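Local structure of N-acetyltransferase family protein (Bacillus anthracis, 3LNB) at residues A[80-83]-A[84-87]; A[124-127]-A[128-131]; A[174-177]-A[178-181]. The protein catalyses the transfer of an acetyl group from acetyl-coenzyme A to arylamines, and inactivates the antibiotic sulfamethoxazole. The protein carries 1 engineered substitution. All coordinates share one frame; numbering follows the deposited sequence.

Interaction 1 (A[80-83]-A[84-87])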
loop_
_atom_site.group_PDB
_atom_site.type_symbol
_atom_site.label_atom_id
_atom_site.label_comp_id
_atom_site.label_asym_id
_atom_site.label_seq_id
_atom_site.Cartn_x
_atom_site.Cartn_y
_atom_site.Cartn_z
ATOM N N ASN A 80 -0.943 14.184 -11.209
ATOM C CA ASN A 80 -1.140 14.564 -9.820
ATOM C C ASN A 80 -2.213 13.636 -9.272
ATOM O O ASN A 80 -3.011 13.071 -10.027
ATOM C CB ASN A 80 -1.601 16.017 -9.714
ATOM C CG ASN A 80 -2.683 16.352 -10.712
ATOM O OD1 ASN A 80 -2.444 16.357 -11.916
ATOM N ND2 ASN A 80 -3.888 16.634 -10.217
ATOM N N ILE A 81 -2.228 13.485 -7.955
ATOM C CA ILE A 81 -3.185 12.618 -7.298
ATOM C C ILE A 81 -4.511 13.337 -7.051
ATOM O O ILE A 81 -4.534 14.471 -6.576
ATOM C CB ILE A 81 -2.621 12.133 -5.945
ATOM C CG1 ILE A 81 -1.211 11.562 -6.144
ATOM C CG2 ILE A 81 -3.548 11.097 -5.333
ATOM C CD1 ILE A 81 -1.145 10.357 -7.043
ATOM N N SER A 82 -5.606 12.662 -7.392
ATOM C CA SER A 82 -6.953 13.178 -7.197
ATOM C C SER A 82 -7.894 11.977 -7.229
ATOM O O SER A 82 -7.546 10.924 -7.774
ATOM C CB SER A 82 -7.338 14.160 -8.307
ATOM O OG SER A 82 -7.720 13.471 -9.483
ATOM N N LYS A 83 -9.078 12.131 -6.642
ATOM C CA LYS A 83 -10.055 11.047 -6.615
ATOM C C LYS A 83 -10.269 10.500 -8.024
ATOM O O LYS A 83 -10.093 9.305 -8.281
ATOM C CB LYS A 83 -11.394 11.544 -6.051
ATOM C CG LYS A 83 -12.516 10.510 -6.147
ATOM C CD LYS A 83 -13.859 11.072 -5.707
ATOM C CE LYS A 83 -13.877 11.368 -4.224
ATOM N NZ LYS A 83 -15.141 12.053 -3.826
ATOM N N ASN A 84 -10.642 11.388 -8.937
ATOM C CA ASN A 84 -10.888 11.008 -10.312
ATOM C C ASN A 84 -9.708 10.293 -10.965
ATOM O O ASN A 84 -9.891 9.257 -11.598
ATOM C CB ASN A 84 -11.251 12.239 -11.145
ATOM C CG ASN A 84 -11.160 11.969 -12.616
ATOM O OD1 ASN A 84 -12.070 11.386 -13.211
ATOM N ND2 ASN A 84 -10.040 12.354 -13.220
ATOM N N ASN A 85 -8.506 10.852 -10.822
ATOM C CA ASN A 85 -7.313 10.247 -11.410
ATOM C C ASN A 85 -7.037 8.867 -10.820
ATOM O O ASN A 85 -6.566 7.966 -11.512
ATOM C CB ASN A 85 -6.093 11.156 -11.216
ATOM C CG ASN A 85 -6.141 12.380 -12.114
ATOM O OD1 ASN A 85 -6.853 12.385 -13.119
ATOM N ND2 ASN A 85 -5.374 13.414 -11.771
ATOM N N LEU A 86 -7.333 8.707 -9.537
ATOM C CA LEU A 86 -7.136 7.431 -8.874
ATOM C C LEU A 86 -8.150 6.420 -9.403
ATOM O O LEU A 86 -7.798 5.283 -9.706
ATOM C CB LEU A 86 -7.278 7.599 -7.360
ATOM C CG LEU A 86 -6.109 8.367 -6.730
ATOM C CD1 LEU A 86 -6.427 8.708 -5.297
ATOM C CD2 LEU A 86 -4.847 7.533 -6.820
ATOM N N VAL A 87 -9.407 6.835 -9.517
ATOM C CA VAL A 87 -10.441 5.943 -10.037
ATOM C C VAL A 87 -10.086 5.535 -11.470
ATOM O O VAL A 87 -10.207 4.370 -11.843
ATOM C CB VAL A 87 -11.839 6.626 -10.034
ATOM C CG1 VAL A 87 -12.859 5.740 -10.757
ATOM C CG2 VAL A 87 -12.294 6.890 -8.595
#
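Ser82 holds OG between its backbone N and its carbonyl carbon (chi1 79°), within reach of the N-H of Asn85, while Asn85 keeps CG beside its own backbone N (chi1 -73°), which turns its amide back along the chain toward Asn80 O. Ser82 is the N-cap of helix 83-92: Asn85 N donates to Ser82 OG over 3.0 Å, nearly straight at 164°, which gives a first-turn N-H the acceptor that no earlier helical carbonyl can supply. The amide of Asn85 reaches back beyond the cap, and its ND2 donates to Asn80 O at 3.0 Å, tilted out of that carbonyl's plane. At the other branch of the amide, Asn85 OD1 takes a weak bond from Asn84 ND2 and a further weak one from Lys79. On the buried side Ile81 and Leu86, the residue just before the cap and the fourth after it, form a hydrophobic staple, with Ile81 CG2 3.7 Å from Leu86 CD1. Ile81 rests on Val231 of helix 228-240 and Leu86 on Ser104 of helix 99-112, so the staple joins three helices. Helical bonding starts at the cap itself, where Leu86 N donates to Ser82 O at 2.8 Å.

Interaction 2 (A[124-127]-A[128-131])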
loop_
_atom_site.group_PDB
_atom_site.type_symbol
_atom_site.label_atom_id
_atom_site.label_comp_id
_atom_site.label_asym_id
_atom_site.label_seq_id
_atom_site.Cartn_x
_atom_site.Cartn_y
_atom_site.Cartn_z
ATOM N N VAL A 124 9.459 5.203 6.153
ATOM C CA VAL A 124 9.823 3.790 6.273
ATOM C C VAL A 124 11.287 3.605 6.683
ATOM O O VAL A 124 12.132 4.443 6.384
ATOM C CB VAL A 124 9.594 3.045 4.923
ATOM C CG1 VAL A 124 9.975 1.578 5.057
ATOM C CG2 VAL A 124 8.141 3.173 4.492
ATOM N N TYR A 125 11.581 2.505 7.372
ATOM C CA TYR A 125 12.951 2.224 7.778
ATOM C C TYR A 125 13.523 1.153 6.859
ATOM O O TYR A 125 12.871 0.140 6.592
ATOM C CB TYR A 125 13.011 1.730 9.225
ATOM C CG TYR A 125 14.423 1.659 9.766
ATOM C CD1 TYR A 125 15.128 2.822 10.078
ATOM C CD2 TYR A 125 15.069 0.432 9.934
ATOM C CE1 TYR A 125 16.440 2.776 10.547
ATOM C CE2 TYR A 125 16.388 0.369 10.403
ATOM C CZ TYR A 125 17.066 1.547 10.707
ATOM O OH TYR A 125 18.360 1.500 11.171
ATOM N N ASP A 126 14.736 1.382 6.365
ATOM C CA ASP A 126 15.396 0.423 5.482
ATOM C C ASP A 126 16.117 -0.581 6.370
ATOM O O ASP A 126 17.134 -0.260 6.990
ATOM C CB ASP A 126 16.413 1.127 4.594
ATOM C CG ASP A 126 16.984 0.215 3.532
ATOM O OD1 ASP A 126 17.116 -1.004 3.784
ATOM O OD2 ASP A 126 17.310 0.728 2.442
ATOM N N LEU A 127 15.588 -1.796 6.418
ATOM C CA LEU A 127 16.145 -2.851 7.253
ATOM C C LEU A 127 17.499 -3.397 6.812
ATOM O O LEU A 127 18.320 -3.782 7.653
ATOM C CB LEU A 127 15.134 -3.998 7.379
ATOM C CG LEU A 127 14.493 -4.665 6.147
ATOM C CD1 LEU A 127 13.795 -3.625 5.286
ATOM C CD2 LEU A 127 15.558 -5.414 5.340
ATOM N N TYR A 128 17.738 -3.430 5.505
ATOM C CA TYR A 128 18.996 -3.944 4.982
ATOM C C TYR A 128 20.165 -3.005 5.218
ATOM O O TYR A 128 21.258 -3.439 5.590
ATOM C CB TYR A 128 18.881 -4.215 3.480
ATOM C CG TYR A 128 18.044 -5.423 3.142
ATOM C CD1 TYR A 128 18.390 -6.685 3.621
ATOM C CD2 TYR A 128 16.908 -5.308 2.345
ATOM C CE1 TYR A 128 17.628 -7.805 3.315
ATOM C CE2 TYR A 128 16.135 -6.425 2.033
ATOM C CZ TYR A 128 16.500 -7.666 2.522
ATOM O OH TYR A 128 15.729 -8.771 2.235
ATOM N N ASP A 129 19.938 -1.715 5.005
ATOM C CA ASP A 129 21.008 -0.743 5.171
ATOM C C ASP A 129 20.922 0.124 6.408
ATOM O O ASP A 129 21.563 1.168 6.499
ATOM C CB ASP A 129 21.108 0.095 3.902
ATOM C CG ASP A 129 21.705 -0.700 2.757
ATOM O OD1 ASP A 129 22.921 -0.974 2.812
ATOM O OD2 ASP A 129 20.961 -1.077 1.828
ATOM N N ASN A 130 20.129 -0.332 7.369
ATOM C CA ASN A 130 19.967 0.362 8.637
ATOM C C ASN A 130 19.882 1.888 8.519
ATOM O O ASN A 130 20.803 2.603 8.915
ATOM C CB ASN A 130 21.126 -0.012 9.572
ATOM C CG ASN A 130 21.423 -1.510 9.572
ATOM O OD1 ASN A 130 22.323 -1.981 8.868
ATOM N ND2 ASN A 130 20.661 -2.263 10.357
ATOM N N LYS A 131 18.777 2.388 7.981
ATOM C CA LYS A 131 18.593 3.828 7.845
ATOM C C LYS A 131 17.164 4.139 7.456
ATOM O O LYS A 131 16.435 3.264 7.006
ATOM C CB LYS A 131 19.532 4.394 6.784
ATOM C CG LYS A 131 19.309 3.819 5.401
ATOM C CD LYS A 131 20.289 4.423 4.400
ATOM C CE LYS A 131 20.097 3.811 3.014
ATOM N NZ LYS A 131 18.700 4.014 2.527
HETATM O O HOH W 1 19.014 -1.000 12.059
HETATM O O HOH W 2 19.457 4.098 11.530
#
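Strand 116-126 turns back into strand 131-145 through a beta hairpin whose last pair, Asp126 and Lys131, is antiparallel and hydrogen-bonded, Asp126 N to Lys131 O at 2.6 Å and Lys131 N to Asp126 O at 3.3 Å. Asn130 and Lys131 both face Asp126 in a G1 beta bulge, Asn130 taking the left-handed backbone conformation (phi 40°). A chi1 of -172° points the Asp126 carboxylate into the loop, on the side of the N-H groups of Tyr128 and Asp129. Its OD1 accepts from Asp129 N at 3.2 Å, met from above the carboxylate plane, and more weakly from Tyr128 N. The Tyr125 ring lies against the returning backbone, with Lys131 O 3.4 Å above one face near the rim, and Trp132 stacks with it edge-to-face. One water links Tyr125 OH to Asn130 ND2, 2.7 Å from each. The main partner of Asp126 OD2 is Lys133, in a salt bridge; Lys131 runs alongside Asp126 and adds a second, longer one, its NZ 3.6 Å from Asp126 OD2. Lys131 NZ has a weak, long ion pair with Glu243 besides. Asp129 OD2 comes within 4.1 Å of Asp126 OD2, but two lysines and the loop's N-H groups probably offset this repulsion and keep the buried Asp126 carboxylate ionised.

Interaction 3 (A[174-177]-A[178-181]). With FMT (formic acid), chain C.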
loop_
_atom_site.group_PDB
_atom_site.type_symbol
_atom_site.label_atom_id
_atom_site.label_comp_id
_atom_site.label_asym_id
_atom_site.label_seq_id
_atom_site.Cartn_x
_atom_site.Cartn_y
_atom_site.Cartn_z
ATOM N N SER A 174 -1.316 -11.942 9.931
ATOM C CA SER A 174 -1.890 -12.286 8.643
ATOM C C SER A 174 -0.881 -13.189 7.960
ATOM O O SER A 174 0.130 -13.548 8.555
ATOM C CB SER A 174 -2.144 -11.027 7.800
ATOM O OG SER A 174 -0.935 -10.407 7.395
ATOM N N GLN A 175 -1.147 -13.559 6.717
ATOM C CA GLN A 175 -0.226 -14.419 5.995
ATOM C C GLN A 175 1.102 -13.713 5.711
ATOM O O GLN A 175 2.097 -14.360 5.415
ATOM C CB GLN A 175 -0.856 -14.877 4.679
ATOM C CG GLN A 175 -1.131 -13.752 3.692
ATOM C CD GLN A 175 -1.656 -14.263 2.361
ATOM O OE1 GLN A 175 -2.725 -14.869 2.298
ATOM N NE2 GLN A 175 -0.899 -14.026 1.290
ATOM N N THR A 176 1.133 -12.390 5.815
ATOM C CA THR A 176 2.370 -11.673 5.524
ATOM C C THR A 176 3.276 -11.503 6.741
ATOM O O THR A 176 4.447 -11.144 6.604
ATOM C CB THR A 176 2.094 -10.278 4.923
ATOM O OG1 THR A 176 1.588 -9.409 5.943
ATOM C CG2 THR A 176 1.073 -10.378 3.779
ATOM N N GLY A 177 2.731 -11.759 7.926
ATOM C CA GLY A 177 3.512 -11.622 9.140
ATOM C C GLY A 177 2.687 -11.071 10.287
ATOM O O GLY A 177 1.459 -11.151 10.269
ATOM N N GLU A 178 3.363 -10.523 11.292
ATOM C CA GLU A 178 2.689 -9.955 12.456
ATOM C C GLU A 178 2.971 -8.463 12.544
ATOM O O GLU A 178 4.058 -8.014 12.183
ATOM C CB GLU A 178 3.171 -10.631 13.734
ATOM C CG GLU A 178 3.065 -12.143 13.733
ATOM C CD GLU A 178 3.130 -12.712 15.142
ATOM O OE1 GLU A 178 4.112 -12.431 15.859
ATOM O OE2 GLU A 178 2.190 -13.435 15.534
ATOM N N TYR A 179 1.995 -7.702 13.037
ATOM C CA TYR A 179 2.146 -6.253 13.158
ATOM C C TYR A 179 1.535 -5.683 14.436
ATOM O O TYR A 179 0.566 -6.220 14.968
ATOM C CB TYR A 179 1.498 -5.556 11.957
ATOM C CG TYR A 179 1.911 -6.134 10.626
ATOM C CD1 TYR A 179 1.279 -7.264 10.109
ATOM C CD2 TYR A 179 2.950 -5.568 9.898
ATOM C CE1 TYR A 179 1.675 -7.822 8.892
ATOM C CE2 TYR A 179 3.356 -6.111 8.683
ATOM C CZ TYR A 179 2.716 -7.239 8.187
ATOM O OH TYR A 179 3.130 -7.789 6.996
ATOM N N ARG A 180 2.107 -4.580 14.908
ATOM C CA ARG A 180 1.626 -3.916 16.106
ATOM C C ARG A 180 1.981 -2.439 16.067
ATOM O O ARG A 180 2.977 -2.039 15.458
ATOM C CB ARG A 180 2.245 -4.543 17.362
ATOM C CG ARG A 180 3.729 -4.247 17.542
ATOM C CD ARG A 180 4.306 -4.909 18.797
ATOM N NE ARG A 180 5.734 -4.629 18.932
ATOM C CZ ARG A 180 6.542 -5.183 19.837
ATOM N NH1 ARG A 180 6.072 -6.063 20.712
ATOM N NH2 ARG A 180 7.828 -4.852 19.867
ATOM N N ILE A 181 1.149 -1.638 16.721
ATOM C CA ILE A 181 1.356 -0.201 16.806
ATOM C C ILE A 181 1.861 0.150 18.201
ATOM O O ILE A 181 1.400 -0.409 19.204
ATOM C CB ILE A 181 0.045 0.581 16.572
ATOM C CG1 ILE A 181 -0.481 0.332 15.156
ATOM C CG2 ILE A 181 0.288 2.069 16.808
ATOM C CD1 ILE A 181 0.501 0.711 14.055
HETATM C C FMT C . -5.110 -12.781 6.782
HETATM O O1 FMT C . -5.262 -12.844 7.987
HETATM O O2 FMT C . -4.059 -13.391 6.209
HETATM O O HOH W 3 6.011 -9.052 6.730
#
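Thr176 and Tyr179 meet hydroxyl to hydroxyl across the end of a tight turn, with Thr176 OG1 only 2.5 Å from Tyr179 OH. The threonine carries OG1 between its backbone N and carbonyl carbon (chi1 72°) and CG2 beside the N, which presents the hydroxyl to the tyrosine. Tyr179 places its ring beside its own backbone N (chi1 -49°), swinging it back along the strand toward the turn. The side chains cross at about a right angle, and OG1 arrives at the edge of the ring, in its plane, rather than over a face. The hydroxyls are in hydrogen-bonding contact, at a very short modelled distance that should not be over-read, and the proton is not settled; Thr176 OG1 is also hydrogen-bonded to Leu160 O. A water bridges the same pair of residues by a second route, donating to Thr176 O at 2.6 Å and lying 3.2 Å from Tyr179 OH. Ser174 contributes from the other end of the turn: its OG accepts from Thr176 N at 3.3 Å, an ST turn, and lies at the ring edge 4.0 Å from Tyr179 CE1. Met195 and Leu193 of strand 191-196 pack against the Tyr179 side chain. Glu178 turns away from the turn to a salt bridge with Arg196. Next to Ser174 CB, O2 of a formic acid, presumably picked up during crystallisation, accepts from Gln175 N at 3.0 Å; the molecule is also bound by His163. Gly177, with phi 143°, has a backbone conformation that demands glycine. Gly177 N to Ser174 O at 3.2 Å closes a type I beta turn from Ser174 to Gly177; with Ser174 N to Gly177 O at 2.9 Å it completes the pair ending a two-residue beta hairpin, which joins edge strand 172-174 to strand 177-182 of the larger antiparallel sheet.

Overall arrangement
The three contacts, one helix cap and two hairpin turns, are set in series along the chain. Interactions 2 and 3 are hairpins of the same antiparallel sheet, their centres 18 Å apart and their nearest atoms about 11 Å apart. Interaction 1 starts a helix on the opposite side of the chain's centre, 30 Å and 29 Å from them, centre to centre. Coenzyme A is closest to the 124-131 hairpin: Val124 touches it and the side chain of Tyr128 comes to about 4 Å. The side chain of Tyr179 is about 8 Å from coenzyme A, and that of Ile81 about 11 Å. Tyr179 also lies near, without touching, the probable Cys-His-Asp triad expected of arylamine N-acetyltransferases.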